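Local atomic coordinates of gdp-l-fucose synthetase (Naegleria fowleri, PDB entry 6AQZ), a protein that probably catalyses the NADPH-dependent epimerisation and reduction of GDP-4-keto-6-deoxy-D-mannose to GDP-L-fucose, and binds NADP. Residues Gly61-Arg64 with Ala68-Gln71; Val81-Ala86 with Asn111-Cys116. All coordinates share one frame; numbering follows the deposited sequence.

How the interactions relate
Coming from the N terminus, the chain leaves strand 52-55, and interaction 1 then closes a short loop in which 61-64 meets the first turns of helix 66-76. The chain runs on through that helix into strand 80-83, where interaction 2 opens; it closes when helix 98-118 comes back antiparallel to the strand. The two loops follow in series, neither nested nor crossed. They touch where ND2 of N111 reaches O of L63 and where SG of C69 packs against I112, so the loop 61-64, helix 66-76 and helix 98-118 are joined side by side. Both also border NADP, interaction 1 at the adenine and interaction 2 along both riboses.

Interaction 1. Residues Gly61-Arg64 with Ala68-Gln71; sequences GDLR and ACKQ. With NAP (NADP nicotinamide-adenine-dinucleotide phosphate), chain G.
L63 turns CG away from its own carbonyl carbon (chi1 -56°), and C69 swings SG to the far side from its backbone N (chi1 -170°); CD2 of L63 and SG of C69 then lie 4.3 Å apart, a loose apolar contact. One residue back along each segment, CB of A68 sits 3.5 Å from O of D62. On the cofactor side the loop reads the adenine with two bonds. The backbone N of L63 donates to N1A of NADP at 3.1 Å, nearly straight, and N6A of NADP donates to OD1 of D62, also at 3.1 Å. Two further donors grip OD1 of D62: NE of R64, 2.8 Å away on the syn side, and the backbone N of R64, which comes from above the carboxylate and makes an Asx turn. The salt bridge and the Asx turn together hold OD1 where N6A can use it, and R64 is itself tied to D104 through NH1. An Asp on N6A and the next residue's amide on N1A is a pairing known from short-chain dehydrogenases/reductases. The loop links strand 52-55 to helix 66-76, and on helix 98-118 L63 packs against I112 and C69 against C115.

Interaction 2. Residues Val81-Ala86 with Asn111-Cys116; sequences VIHLAA and NILTCC. With NAP (NADP nicotinamide-adenine-dinucleotide phosphate), chain G.
Within the beta-alpha-beta unit of strand 80-83, helix 98-118 and strand 123-127, the side chains of V81 and H83 face I112, L113 and C116 of the helix. The two elements run antiparallel, their axes 10.4 Å apart, as expected of a helix packed on the sheet of a Rossmann fold. I112 lays its CG2 methyl over one face of the H83 imidazole, 4.0 Å from the ring centroid and shifted toward the rim on the ND1 side, a CH-pi contact. CD1 of L113 approaches CD2 of the same ring obliquely at 4.1 Å. With CG anti to the backbone N (chi1 171°), the H83 ring extends from the strand to the helix, and its buried nitrogens are both satisfied: ND1 pairs with OG1 of T30 and NE2 with OD1 of N109, which together fix the rotation of the ring. Nearer the start of the strand, SG of C116 nestles against V81, 3.7 Å from CG1. Beyond H83 the chain runs along NADP. O3D of the nicotinamide ribose donates a weak hydrogen bond to O of L84 at 3.2 Å, and CA of A85 comes within 3.5 Å of O4B of the adenine ribose. Strand 80-83 pairs with strands 26-30 and 123-127, while helix 98-118 is flanked by helix 66-76 at N111, I112 and C115 and by helix 156-179 at L113.

Interaction 1. Residues Gly61-Arg64 with Ala68-Gln71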
ATOM      1  N   GLY A  61      -9.351 -22.780   7.282  1.00 57.08           N
ATOM      2  CA  GLY A  61      -9.785 -21.484   7.770  1.00 59.71           C
ATOM      3  C   GLY A  61      -9.400 -20.349   6.837  1.00 53.80           C
ATOM      4  O   GLY A  61      -8.315 -20.370   6.253  1.00 51.22           O
ATOM      5  N   ASP A  62     -10.297 -19.372   6.682  1.00 50.97           N
ATOM      6  CA  ASP A  62     -10.143 -18.240   5.768  1.00 43.52           C
ATOM      7  C   ASP A  62      -9.226 -17.192   6.399  1.00 44.92           C
ATOM      8  O   ASP A  62      -9.647 -16.428   7.273  1.00 49.00           O
ATOM      9  CB  ASP A  62     -11.529 -17.684   5.436  1.00 44.25           C
ATOM     10  CG  ASP A  62     -11.492 -16.457   4.502  1.00 49.45           C
ATOM     11  OD1 ASP A  62     -10.407 -16.073   3.989  1.00 49.07           O
ATOM     12  OD2 ASP A  62     -12.575 -15.856   4.298  1.00 51.48           O
ATOM     13  N   LEU A  63      -7.969 -17.126   5.934  1.00 44.88           N
ATOM     14  CA  LEU A  63      -6.969 -16.244   6.548  1.00 46.21           C
ATOM     15  C   LEU A  63      -7.230 -14.756   6.294  1.00 48.42           C
ATOM     16  O   LEU A  63      -6.487 -13.917   6.822  1.00 45.38           O
ATOM     17  CB  LEU A  63      -5.566 -16.623   6.069  1.00 44.75           C
ATOM     18  CG  LEU A  63      -5.170 -18.094   6.324  1.00 43.54           C
ATOM     19  CD1 LEU A  63      -3.829 -18.416   5.697  1.00 39.08           C
ATOM     20  CD2 LEU A  63      -5.146 -18.434   7.814  1.00 43.22           C
ATOM     21  N   ARG A  64      -8.238 -14.404   5.490  1.00 47.54           N
ATOM     22  CA  ARG A  64      -8.616 -13.004   5.357  1.00 50.57           C
ATOM     23  C   ARG A  64      -9.345 -12.494   6.590  1.00 52.32           C
ATOM     24  O   ARG A  64      -9.350 -11.285   6.837  1.00 53.54           O
ATOM     25  CB  ARG A  64      -9.499 -12.812   4.128  1.00 52.26           C
ATOM     26  CG  ARG A  64      -8.782 -13.050   2.831  1.00 50.91           C
ATOM     27  CD  ARG A  64      -9.751 -13.141   1.670  1.00 45.72           C
ATOM     28  NE  ARG A  64     -10.569 -14.337   1.779  1.00 55.86           N
ATOM     29  CZ  ARG A  64     -11.566 -14.643   0.954  1.00 63.67           C
ATOM     30  NH1 ARG A  64     -11.866 -13.824  -0.047  1.00 67.23           N
ATOM     31  NH2 ARG A  64     -12.247 -15.778   1.119  1.00 60.91           N
ATOM     32  N   ALA A  68     -10.359 -15.895  12.403  1.00 68.02           N
ATOM     33  CA  ALA A  68     -10.024 -17.207  11.860  1.00 55.91           C
ATOM     34  C   ALA A  68      -8.526 -17.390  11.743  1.00 54.53           C
ATOM     35  O   ALA A  68      -8.013 -18.506  11.862  1.00 59.20           O
ATOM     36  CB  ALA A  68     -10.669 -17.384  10.489  1.00 44.81           C
ATOM     37  N   CYS A  69      -7.818 -16.306  11.481  1.00 54.17           N
ATOM     38  CA  CYS A  69      -6.382 -16.375  11.320  1.00 51.47           C
ATOM     39  C   CYS A  69      -5.702 -16.772  12.620  1.00 54.31           C
ATOM     40  O   CYS A  69      -4.699 -17.490  12.601  1.00 55.50           O
ATOM     41  CB  CYS A  69      -5.896 -15.020  10.820  1.00 58.43           C
ATOM     42  SG  CYS A  69      -4.235 -15.020  10.312  1.00 65.58           S
ATOM     43  N   LYS A  70      -6.260 -16.359  13.758  1.00 55.44           N
ATOM     44  CA  LYS A  70      -5.634 -16.677  15.032  1.00 57.78           C
ATOM     45  C   LYS A  70      -5.715 -18.161  15.343  1.00 58.94           C
ATOM     46  O   LYS A  70      -4.834 -18.689  16.028  1.00 58.98           O
ATOM     47  CB  LYS A  70      -6.294 -15.877  16.162  1.00 58.78           C
ATOM     48  N   GLN A  71      -6.725 -18.853  14.811  1.00 63.01           N
ATOM     49  CA  GLN A  71      -7.034 -20.204  15.282  1.00 66.02           C
ATOM     50  C   GLN A  71      -5.880 -21.191  15.111  1.00 59.37           C
ATOM     51  O   GLN A  71      -5.562 -21.898  16.081  1.00 66.52           O
ATOM     52  CB  GLN A  71      -8.327 -20.682  14.604  1.00 70.24           C
ATOM     53  CG  GLN A  71      -8.851 -22.034  15.070  1.00 76.78           C
ATOM     54  CD  GLN A  71      -8.256 -23.209  14.303  1.00 78.63           C
ATOM     55  OE1 GLN A  71      -7.810 -23.066  13.156  1.00 73.51           O
ATOM     56  NE2 GLN A  71      -8.245 -24.383  14.940  1.00 81.76           N
TER
HETATM   57  PA  NAP G 401      -1.479 -21.493  -5.497  1.00 43.59           P
HETATM   58  O1A NAP G 401      -2.614 -20.783  -6.171  1.00 45.52           O
HETATM   59  O2A NAP G 401      -0.845 -22.718  -6.103  1.00 46.25           O
HETATM   60  O5B NAP G 401      -1.866 -21.890  -3.941  1.00 42.91           O
HETATM   61  C5B NAP G 401      -2.085 -20.704  -3.260  1.00 44.44           C
HETATM   62  C4B NAP G 401      -2.371 -21.092  -1.784  1.00 48.12           C
HETATM   63  O4B NAP G 401      -3.028 -20.010  -1.077  1.00 47.41           O
HETATM   64  C3B NAP G 401      -3.269 -22.391  -1.681  1.00 38.76           C
HETATM   65  O3B NAP G 401      -2.854 -23.172  -0.592  1.00 38.01           O
HETATM   66  C2B NAP G 401      -4.625 -21.796  -1.275  1.00 42.65           C
HETATM   67  O2B NAP G 401      -5.344 -22.578  -0.467  1.00 43.89           O
HETATM   68  C1B NAP G 401      -4.080 -20.629  -0.346  1.00 44.66           C
HETATM   69  N9A NAP G 401      -5.111 -19.639  -0.057  1.00 38.77           N
HETATM   70  C8A NAP G 401      -5.672 -18.731  -0.932  1.00 40.46           C
HETATM   71  N7A NAP G 401      -6.604 -17.940  -0.353  1.00 42.81           N
HETATM   72  C5A NAP G 401      -6.650 -18.378   0.960  1.00 34.38           C
HETATM   73  C6A NAP G 401      -7.417 -17.957   2.042  1.00 40.82           C
HETATM   74  N6A NAP G 401      -8.329 -16.912   1.893  1.00 44.83           N
HETATM   75  N1A NAP G 401      -7.275 -18.524   3.265  1.00 43.61           N
HETATM   76  C2A NAP G 401      -6.349 -19.527   3.320  1.00 47.70           C
HETATM   77  N3A NAP G 401      -5.548 -20.047   2.366  1.00 41.53           N
HETATM   78  C4A NAP G 401      -5.719 -19.433   1.171  1.00 34.16           C
HETATM   79  O3  NAP G 401      -0.389 -20.231  -5.415  1.00 46.07           O
HETATM   80  PN  NAP G 401       1.131 -20.690  -5.526  1.00 46.23           P
HETATM   81  O1N NAP G 401       1.526 -21.717  -4.535  1.00 45.12           O
HETATM   82  O2N NAP G 401       1.656 -20.676  -6.944  1.00 46.93           O
HETATM   83  O5D NAP G 401       1.998 -19.296  -4.921  1.00 54.00           O
HETATM   84  C5D NAP G 401       1.962 -19.193  -3.554  1.00 44.12           C
HETATM   85  C4D NAP G 401       2.839 -17.998  -3.257  1.00 52.03           C
HETATM   86  O4D NAP G 401       3.884 -17.967  -4.245  1.00 45.40           O
HETATM   87  C3D NAP G 401       1.964 -16.675  -3.487  1.00 58.51           C
HETATM   88  O3D NAP G 401       2.251 -15.755  -2.490  1.00 51.91           O
HETATM   89  C2D NAP G 401       2.427 -16.189  -4.878  1.00 57.91           C
HETATM   90  O2D NAP G 401       2.461 -14.822  -5.016  1.00 58.93           O
HETATM   91  C1D NAP G 401       3.899 -16.694  -4.880  1.00 49.92           C
HETATM   92  N1N NAP G 401       4.420 -16.763  -6.276  1.00 55.58           N
HETATM   93  C2N NAP G 401       4.018 -17.754  -7.175  1.00 48.01           C
HETATM   94  C3N NAP G 401       4.498 -17.759  -8.468  1.00 51.45           C
HETATM   95  C7N NAP G 401       4.046 -18.822  -9.422  1.00 47.96           C
HETATM   96  O7N NAP G 401       4.369 -18.830 -10.622  1.00 42.82           O
HETATM   97  N7N NAP G 401       3.219 -19.850  -8.955  1.00 40.82           N
HETATM   98  C4N NAP G 401       5.441 -16.733  -8.970  1.00 56.85           C
HETATM   99  C5N NAP G 401       5.801 -15.707  -7.946  1.00 58.35           C
HETATM  100  C6N NAP G 401       5.317 -15.750  -6.703  1.00 59.32           C
HETATM  101  P2B NAP G 401      -6.509 -23.770  -1.282  1.00 50.14           P
HETATM  102  O1X NAP G 401      -5.511 -24.688  -1.919  1.00 51.94           O
HETATM  103  O2X NAP G 401      -7.241 -24.295  -0.045  1.00 55.56           O
HETATM  104  O3X NAP G 401      -7.255 -22.830  -2.181  1.00 51.97           O

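Interaction 2. Residues Val81-Ala86 with Asn111-Cys116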
ATOM      1  N   VAL A  81       7.260 -19.635  10.554  1.00 42.33           N
ATOM      2  CA  VAL A  81       6.126 -19.490   9.661  1.00 42.33           C
ATOM      3  C   VAL A  81       6.660 -19.277   8.250  1.00 44.51           C
ATOM      4  O   VAL A  81       7.524 -18.418   8.027  1.00 45.46           O
ATOM      5  CB  VAL A  81       5.201 -18.338  10.108  1.00 38.92           C
ATOM      6  CG1 VAL A  81       4.180 -17.975   9.013  1.00 32.20           C
ATOM      7  CG2 VAL A  81       4.474 -18.737  11.359  1.00 36.91           C
ATOM      8  N   ILE A  82       6.165 -20.073   7.306  1.00 40.99           N
ATOM      9  CA  ILE A  82       6.377 -19.826   5.885  1.00 41.49           C
ATOM     10  C   ILE A  82       5.033 -19.379   5.332  1.00 42.55           C
ATOM     11  O   ILE A  82       4.079 -20.164   5.300  1.00 49.00           O
ATOM     12  CB  ILE A  82       6.895 -21.060   5.141  1.00 42.55           C
ATOM     13  CG1 ILE A  82       8.203 -21.556   5.757  1.00 42.32           C
ATOM     14  CG2 ILE A  82       7.101 -20.725   3.659  1.00 36.85           C
ATOM     15  CD1 ILE A  82       8.766 -22.750   5.029  1.00 43.94           C
ATOM     16  N   HIS A  83       4.946 -18.116   4.913  1.00 44.51           N
ATOM     17  CA  HIS A  83       3.683 -17.487   4.516  1.00 39.16           C
ATOM     18  C   HIS A  83       3.603 -17.493   2.992  1.00 42.41           C
ATOM     19  O   HIS A  83       4.166 -16.622   2.330  1.00 39.09           O
ATOM     20  CB  HIS A  83       3.605 -16.074   5.091  1.00 37.91           C
ATOM     21  CG  HIS A  83       2.460 -15.264   4.575  1.00 40.34           C
ATOM     22  ND1 HIS A  83       1.202 -15.797   4.366  1.00 46.78           N
ATOM     23  CD2 HIS A  83       2.368 -13.948   4.270  1.00 39.90           C
ATOM     24  CE1 HIS A  83       0.396 -14.850   3.924  1.00 47.66           C
ATOM     25  NE2 HIS A  83       1.077 -13.715   3.869  1.00 42.30           N
ATOM     26  N   LEU A  84       2.924 -18.506   2.430  1.00 44.37           N
ATOM     27  CA  LEU A  84       2.742 -18.611   0.991  1.00 43.29           C
ATOM     28  C   LEU A  84       1.324 -18.280   0.539  1.00 43.54           C
ATOM     29  O   LEU A  84       1.108 -18.053  -0.651  1.00 48.36           O
ATOM     30  CB  LEU A  84       3.103 -20.030   0.506  1.00 44.09           C
ATOM     31  CG  LEU A  84       4.490 -20.585   0.904  1.00 41.70           C
ATOM     32  CD1 LEU A  84       4.636 -22.029   0.411  1.00 34.73           C
ATOM     33  CD2 LEU A  84       5.665 -19.769   0.424  1.00 35.86           C
ATOM     34  N   ALA A  85       0.357 -18.249   1.443  1.00 40.51           N
ATOM     35  CA  ALA A  85      -1.014 -18.015   1.024  1.00 32.64           C
ATOM     36  C   ALA A  85      -1.137 -16.635   0.391  1.00 43.40           C
ATOM     37  O   ALA A  85      -0.519 -15.660   0.843  1.00 40.21           O
ATOM     38  CB  ALA A  85      -1.959 -18.118   2.224  1.00 35.10           C
ATOM     39  N   ALA A  86      -1.920 -16.574  -0.683  1.00 39.47           N
ATOM     40  CA  ALA A  86      -2.245 -15.332  -1.363  1.00 37.09           C
ATOM     41  C   ALA A  86      -3.530 -15.542  -2.144  1.00 43.75           C
ATOM     42  O   ALA A  86      -3.872 -16.665  -2.517  1.00 39.36           O
ATOM     43  CB  ALA A  86      -1.133 -14.889  -2.312  1.00 31.28           C
ATOM     44  N   ASN A 111      -3.120  -9.867   8.755  1.00 37.41           N
ATOM     45  CA  ASN A 111      -3.459 -10.819   9.810  1.00 40.23           C
ATOM     46  C   ASN A 111      -2.291 -11.752  10.115  1.00 42.44           C
ATOM     47  O   ASN A 111      -1.950 -11.964  11.283  1.00 45.85           O
ATOM     48  CB  ASN A 111      -4.703 -11.616   9.433  1.00 34.54           C
ATOM     49  CG  ASN A 111      -5.923 -10.745   9.325  1.00 43.61           C
ATOM     50  OD1 ASN A 111      -5.937  -9.606   9.827  1.00 47.88           O
ATOM     51  ND2 ASN A 111      -6.958 -11.256   8.642  1.00 39.68           N
ATOM     52  N   ILE A 112      -1.668 -12.318   9.072  1.00 41.93           N
ATOM     53  CA  ILE A 112      -0.660 -13.361   9.271  1.00 40.84           C
ATOM     54  C   ILE A 112       0.585 -12.793   9.957  1.00 43.56           C
ATOM     55  O   ILE A 112       1.079 -13.359  10.943  1.00 43.60           O
ATOM     56  CB  ILE A 112      -0.315 -14.050   7.933  1.00 42.66           C
ATOM     57  CG1 ILE A 112      -1.497 -14.876   7.439  1.00 42.59           C
ATOM     58  CG2 ILE A 112       0.841 -15.022   8.108  1.00 43.19           C
ATOM     59  CD1 ILE A 112      -1.742 -16.088   8.290  1.00 50.78           C
ATOM     60  N   LEU A 113       1.105 -11.666   9.460  1.00 45.76           N
ATOM     61  CA  LEU A 113       2.292 -11.066  10.089  1.00 48.23           C
ATOM     62  C   LEU A 113       1.986 -10.599  11.505  1.00 46.56           C
ATOM     63  O   LEU A 113       2.822 -10.729  12.399  1.00 48.69           O
ATOM     64  CB  LEU A 113       2.842  -9.896   9.270  1.00 43.83           C
ATOM     65  CG  LEU A 113       3.933 -10.319   8.258  1.00 41.54           C
ATOM     66  CD1 LEU A 113       3.431 -11.434   7.340  1.00 39.48           C
ATOM     67  CD2 LEU A 113       4.438  -9.146   7.432  1.00 37.79           C
ATOM     68  N   THR A 114       0.795 -10.054  11.734  1.00 43.47           N
ATOM     69  CA  THR A 114       0.425  -9.685  13.096  1.00 43.38           C
ATOM     70  C   THR A 114       0.371 -10.911  14.003  1.00 48.88           C
ATOM     71  O   THR A 114       0.880 -10.882  15.125  1.00 54.98           O
ATOM     72  CB  THR A 114      -0.899  -8.915  13.099  1.00 43.67           C
ATOM     73  OG1 THR A 114      -0.725  -7.668  12.409  1.00 42.32           O
ATOM     74  CG2 THR A 114      -1.334  -8.609  14.507  1.00 40.19           C
ATOM     75  N   CYS A 115      -0.229 -12.002  13.538  1.00 47.28           N
ATOM     76  CA  CYS A 115      -0.183 -13.221  14.333  1.00 50.60           C
ATOM     77  C   CYS A 115       1.251 -13.689  14.540  1.00 51.12           C
ATOM     78  O   CYS A 115       1.591 -14.224  15.600  1.00 55.79           O
ATOM     79  CB  CYS A 115      -0.996 -14.330  13.665  1.00 52.11           C
ATOM     80  SG  CYS A 115      -2.737 -14.151  13.895  1.00 58.41           S
ATOM     81  N   CYS A 116       2.097 -13.536  13.524  1.00 47.30           N
ATOM     82  CA  CYS A 116       3.475 -13.980  13.669  1.00 53.00           C
ATOM     83  C   CYS A 116       4.160 -13.239  14.796  1.00 53.28           C
ATOM     84  O   CYS A 116       4.902 -13.833  15.586  1.00 55.11           O
ATOM     85  CB  CYS A 116       4.239 -13.792  12.364  1.00 50.22           C
ATOM     86  SG  CYS A 116       3.786 -14.979  11.151  1.00 44.93           S
TER
HETATM   87  PA  NAP G 401      -1.479 -21.493  -5.497  1.00 43.59           P
HETATM   88  O1A NAP G 401      -2.614 -20.783  -6.171  1.00 45.52           O
HETATM   89  O2A NAP G 401      -0.845 -22.718  -6.103  1.00 46.25           O
HETATM   90  O5B NAP G 401      -1.866 -21.890  -3.941  1.00 42.91           O
HETATM   91  C5B NAP G 401      -2.085 -20.704  -3.260  1.00 44.44           C
HETATM   92  C4B NAP G 401      -2.371 -21.092  -1.784  1.00 48.12           C
HETATM   93  O4B NAP G 401      -3.028 -20.010  -1.077  1.00 47.41           O
HETATM   94  C3B NAP G 401      -3.269 -22.391  -1.681  1.00 38.76           C
HETATM   95  O3B NAP G 401      -2.854 -23.172  -0.592  1.00 38.01           O
HETATM   96  C2B NAP G 401      -4.625 -21.796  -1.275  1.00 42.65           C
HETATM   97  O2B NAP G 401      -5.344 -22.578  -0.467  1.00 43.89           O
HETATM   98  C1B NAP G 401      -4.080 -20.629  -0.346  1.00 44.66           C
HETATM   99  N9A NAP G 401      -5.111 -19.639  -0.057  1.00 38.77           N
HETATM  100  C8A NAP G 401      -5.672 -18.731  -0.932  1.00 40.46           C
HETATM  101  N7A NAP G 401      -6.604 -17.940  -0.353  1.00 42.81           N
HETATM  102  C5A NAP G 401      -6.650 -18.378   0.960  1.00 34.38           C
HETATM  103  C6A NAP G 401      -7.417 -17.957   2.042  1.00 40.82           C
HETATM  104  N6A NAP G 401      -8.329 -16.912   1.893  1.00 44.83           N
HETATM  105  N1A NAP G 401      -7.275 -18.524   3.265  1.00 43.61           N
HETATM  106  C2A NAP G 401      -6.349 -19.527   3.320  1.00 47.70           C
HETATM  107  N3A NAP G 401      -5.548 -20.047   2.366  1.00 41.53           N
HETATM  108  C4A NAP G 401      -5.719 -19.433   1.171  1.00 34.16           C
HETATM  109  O3  NAP G 401      -0.389 -20.231  -5.415  1.00 46.07           O
HETATM  110  PN  NAP G 401       1.131 -20.690  -5.526  1.00 46.23           P
HETATM  111  O1N NAP G 401       1.526 -21.717  -4.535  1.00 45.12           O
HETATM  112  O2N NAP G 401       1.656 -20.676  -6.944  1.00 46.93           O
HETATM  113  O5D NAP G 401       1.998 -19.296  -4.921  1.00 54.00           O
HETATM  114  C5D NAP G 401       1.962 -19.193  -3.554  1.00 44.12           C
HETATM  115  C4D NAP G 401       2.839 -17.998  -3.257  1.00 52.03           C
HETATM  116  O4D NAP G 401       3.884 -17.967  -4.245  1.00 45.40           O
HETATM  117  C3D NAP G 401       1.964 -16.675  -3.487  1.00 58.51           C
HETATM  118  O3D NAP G 401       2.251 -15.755  -2.490  1.00 51.91           O
HETATM  119  C2D NAP G 401       2.427 -16.189  -4.878  1.00 57.91           C
HETATM  120  O2D NAP G 401       2.461 -14.822  -5.016  1.00 58.93           O
HETATM  121  C1D NAP G 401       3.899 -16.694  -4.880  1.00 49.92           C
HETATM  122  N1N NAP G 401       4.420 -16.763  -6.276  1.00 55.58           N
HETATM  123  C2N NAP G 401       4.018 -17.754  -7.175  1.00 48.01           C
HETATM  124  C3N NAP G 401       4.498 -17.759  -8.468  1.00 51.45           C
HETATM  125  C7N NAP G 401       4.046 -18.822  -9.422  1.00 47.96           C
HETATM  126  O7N NAP G 401       4.369 -18.830 -10.622  1.00 42.82           O
HETATM  127  N7N NAP G 401       3.219 -19.850  -8.955  1.00 40.82           N
HETATM  128  C4N NAP G 401       5.441 -16.733  -8.970  1.00 56.85           C
HETATM  129  C5N NAP G 401       5.801 -15.707  -7.946  1.00 58.35           C
HETATM  130  C6N NAP G 401       5.317 -15.750  -6.703  1.00 59.32           C
HETATM  131  P2B NAP G 401      -6.509 -23.770  -1.282  1.00 50.14           P
HETATM  132  O1X NAP G 401      -5.511 -24.688  -1.919  1.00 51.94           O
HETATM  133  O2X NAP G 401      -7.241 -24.295  -0.045  1.00 55.56           O
HETATM  134  O3X NAP G 401      -7.255 -22.830  -2.181  1.00 51.97           O